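Local coordinates for protein lipocalin allergen (Canis lupus familiaris, PDB 4ODD) that is a lipocalin allergen of dog dander that, as a member of its family, probably binds small molecules inside its beta-barrel, at residues V43-F54 with E64-G72. Residues are numbered along the deposited sequence; the frame is centred on the assembly and turned at random.
Sequences VDIPRLKMLFNF and ENSVGASIG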
# COMPACT_ATOMS: atom_id res chain seq x y z
N VAL A 43 -13.06 5.47 -1.93
CA VAL A 43 -13.89 5.08 -0.80
C VAL A 43 -15.40 5.23 -1.09
O VAL A 43 -15.87 6.33 -1.36
CB VAL A 43 -13.54 5.94 0.43
CG1 VAL A 43 -14.22 5.40 1.68
CG2 VAL A 43 -12.03 5.99 0.62
N ASP A 44 -16.14 4.13 -1.03
CA ASP A 44 -17.60 4.17 -1.17
C ASP A 44 -18.21 4.06 0.22
O ASP A 44 -18.65 2.98 0.65
CB ASP A 44 -18.08 3.04 -2.09
CG ASP A 44 -19.58 3.10 -2.37
OD1 ASP A 44 -20.30 3.86 -1.68
OD2 ASP A 44 -20.05 2.37 -3.27
N ILE A 45 -18.23 5.22 0.88
CA ILE A 45 -18.51 5.37 2.31
C ILE A 45 -19.86 4.83 2.78
O ILE A 45 -19.95 4.31 3.88
CB ILE A 45 -18.40 6.85 2.74
CG1 ILE A 45 -17.03 7.41 2.34
CG2 ILE A 45 -18.66 6.98 4.24
CD1 ILE A 45 -16.94 8.94 2.31
N PRO A 46 -20.91 5.00 1.98
CA PRO A 46 -22.17 4.32 2.30
C PRO A 46 -22.07 2.79 2.23
O PRO A 46 -22.39 2.12 3.20
CB PRO A 46 -23.13 4.84 1.21
CG PRO A 46 -22.24 5.47 0.16
CD PRO A 46 -21.07 6.00 0.92
N ARG A 47 -21.64 2.26 1.09
CA ARG A 47 -21.52 0.82 0.87
C ARG A 47 -20.39 0.13 1.68
O ARG A 47 -20.17 -1.09 1.55
CB ARG A 47 -21.31 0.55 -0.63
CG ARG A 47 -22.56 0.55 -1.47
CD ARG A 47 -23.35 -0.75 -1.32
NE ARG A 47 -22.54 -1.97 -1.48
CZ ARG A 47 -22.05 -2.42 -2.63
NH1 ARG A 47 -22.25 -1.74 -3.76
NH2 ARG A 47 -21.35 -3.55 -2.67
N LEU A 48 -19.67 0.91 2.49
CA LEU A 48 -18.46 0.44 3.20
C LEU A 48 -17.48 -0.37 2.35
O LEU A 48 -16.97 -1.40 2.80
CB LEU A 48 -18.87 -0.36 4.44
CG LEU A 48 -19.63 0.52 5.42
CD1 LEU A 48 -20.10 -0.31 6.58
CD2 LEU A 48 -18.76 1.66 5.92
N LYS A 49 -17.20 0.12 1.15
CA LYS A 49 -16.29 -0.55 0.21
C LYS A 49 -15.14 0.37 -0.20
O LYS A 49 -15.30 1.59 -0.21
CB LYS A 49 -17.07 -1.01 -1.04
CG LYS A 49 -18.12 -2.10 -0.78
CD LYS A 49 -17.50 -3.49 -0.85
CE LYS A 49 -18.15 -4.46 0.13
NZ LYS A 49 -17.33 -5.70 0.29
N MET A 50 -13.98 -0.20 -0.51
CA MET A 50 -12.86 0.57 -1.04
C MET A 50 -12.39 -0.04 -2.32
O MET A 50 -12.46 -1.26 -2.50
CB MET A 50 -11.70 0.62 -0.05
CG MET A 50 -11.71 1.83 0.84
SD MET A 50 -10.37 1.78 2.04
CE MET A 50 -9.00 2.40 1.06
N LEU A 51 -11.88 0.80 -3.22
CA LEU A 51 -11.26 0.30 -4.43
C LEU A 51 -9.81 0.80 -4.54
O LEU A 51 -9.57 2.00 -4.51
CB LEU A 51 -12.08 0.71 -5.67
CG LEU A 51 -11.62 0.04 -6.97
CD1 LEU A 51 -12.16 -1.39 -7.04
CD2 LEU A 51 -12.01 0.83 -8.20
N PHE A 52 -8.86 -0.12 -4.63
CA PHE A 52 -7.47 0.26 -4.85
C PHE A 52 -7.12 0.05 -6.30
O PHE A 52 -7.29 -1.05 -6.85
CB PHE A 52 -6.52 -0.58 -3.97
CG PHE A 52 -6.79 -0.44 -2.51
CD1 PHE A 52 -6.07 0.46 -1.75
CD2 PHE A 52 -7.80 -1.18 -1.90
CE1 PHE A 52 -6.35 0.59 -0.40
CE2 PHE A 52 -8.07 -1.05 -0.55
CZ PHE A 52 -7.34 -0.16 0.20
N ASN A 53 -6.64 1.11 -6.93
CA ASN A 53 -6.23 1.03 -8.32
C ASN A 53 -4.71 1.22 -8.41
O ASN A 53 -4.16 2.20 -7.88
CB ASN A 53 -6.98 2.08 -9.13
CG ASN A 53 -6.54 2.11 -10.57
OD1 ASN A 53 -5.89 3.07 -11.02
ND2 ASN A 53 -6.88 1.05 -11.30
N PHE A 54 -4.04 0.27 -9.06
CA PHE A 54 -2.58 0.28 -9.07
C PHE A 54 -2.00 -0.63 -10.13
O PHE A 54 -2.70 -1.47 -10.69
CB PHE A 54 -2.06 -0.15 -7.70
CG PHE A 54 -2.44 -1.56 -7.33
CD1 PHE A 54 -1.63 -2.63 -7.70
CD2 PHE A 54 -3.59 -1.81 -6.59
CE1 PHE A 54 -1.98 -3.94 -7.33
CE2 PHE A 54 -3.94 -3.09 -6.24
CZ PHE A 54 -3.15 -4.16 -6.60
N GLU A 64 -2.56 -3.38 -14.84
CA GLU A 64 -3.44 -2.58 -14.00
C GLU A 64 -4.30 -3.47 -13.12
O GLU A 64 -4.75 -4.53 -13.56
CB GLU A 64 -4.32 -1.66 -14.85
CG GLU A 64 -5.14 -0.68 -14.04
CD GLU A 64 -5.81 0.36 -14.90
OE1 GLU A 64 -5.73 0.24 -16.15
OE2 GLU A 64 -6.40 1.29 -14.33
N ASN A 65 -4.53 -3.03 -11.88
CA ASN A 65 -5.39 -3.72 -10.93
C ASN A 65 -6.42 -2.78 -10.35
O ASN A 65 -6.16 -1.59 -10.17
CB ASN A 65 -4.59 -4.34 -9.78
CG ASN A 65 -3.65 -5.46 -10.24
OD1 ASN A 65 -2.53 -5.22 -10.66
ND2 ASN A 65 -4.11 -6.71 -10.12
N SER A 66 -7.59 -3.34 -10.08
CA SER A 66 -8.65 -2.63 -9.36
C SER A 66 -9.27 -3.57 -8.33
O SER A 66 -10.13 -4.39 -8.65
CB SER A 66 -9.71 -2.06 -10.33
OG SER A 66 -9.30 -0.80 -10.82
N VAL A 67 -8.80 -3.45 -7.10
CA VAL A 67 -9.14 -4.42 -6.09
C VAL A 67 -10.17 -3.89 -5.11
O VAL A 67 -10.01 -2.81 -4.53
CB VAL A 67 -7.89 -4.91 -5.34
CG1 VAL A 67 -8.29 -5.80 -4.16
CG2 VAL A 67 -6.96 -5.66 -6.30
N GLY A 68 -11.25 -4.66 -4.93
CA GLY A 68 -12.32 -4.31 -4.02
C GLY A 68 -12.03 -4.81 -2.62
O GLY A 68 -11.40 -5.86 -2.41
N ALA A 69 -12.50 -4.05 -1.64
CA ALA A 69 -12.26 -4.38 -0.24
C ALA A 69 -13.41 -3.85 0.54
O ALA A 69 -14.08 -2.93 0.11
CB ALA A 69 -10.97 -3.74 0.24
N SER A 70 -13.65 -4.43 1.71
CA SER A 70 -14.71 -3.91 2.56
C SER A 70 -14.11 -3.24 3.78
O SER A 70 -13.07 -3.66 4.27
CB SER A 70 -15.69 -5.02 2.96
OG SER A 70 -14.97 -6.15 3.41
N ILE A 71 -14.74 -2.18 4.25
CA ILE A 71 -14.33 -1.59 5.52
C ILE A 71 -15.15 -2.21 6.63
O ILE A 71 -16.38 -2.09 6.66
CB ILE A 71 -14.53 -0.08 5.55
CG1 ILE A 71 -13.93 0.56 4.29
CG2 ILE A 71 -13.93 0.48 6.84
CD1 ILE A 71 -14.27 2.04 4.14
N GLY A 72 -14.47 -2.90 7.54
CA GLY A 72 -15.15 -3.57 8.63
C GLY A 72 -15.20 -2.69 9.87
O GLY A 72 -15.09 -1.47 9.78
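Strands 49-54 and 64-71 form an antiparallel hairpin in the wall of the lipocalin beta-barrel, with M50, F52 and F54 bonded through their backbones to A69, V67 and N65. Each of these pairs has two N-H...O=C bonds, such as V67 N to F52 O at 2.8 Å, and I71 N extends the pattern to L48 O. L48 and K49 both face D44 in a G1 beta bulge, where the chain turns in from strand 36-44.

The two faces differ. On one, F54 CG lies between the backbone N and the carbonyl carbon (chi1 63°), which brings the ring over the neighbouring strand. N65 CB sits over its face, a CH-pi contact 3.6 Å from the centroid, while V67 CG2 approaches F54 CE2 at 4.0 Å. Further along, A69 CB meets the edge of the F52 ring at CE2, and I71 CD1 packs on M50 CG at 4.2 Å. F87 and Y81 add edge-to-face partners for F52 and F54, respectively.

The other face, carrying K49, L51 and N53, is more polar. With CG anti to the backbone N (chi1 177°), the N53 amide extends toward strand 64-71. Its ND2 donates to S66 OG and to the anti lone pair of E64 OE2, both at 3.1 Å. Gripped by two acceptors, one nearly in its plane and one tilted from it, the amide should have little freedom to rotate.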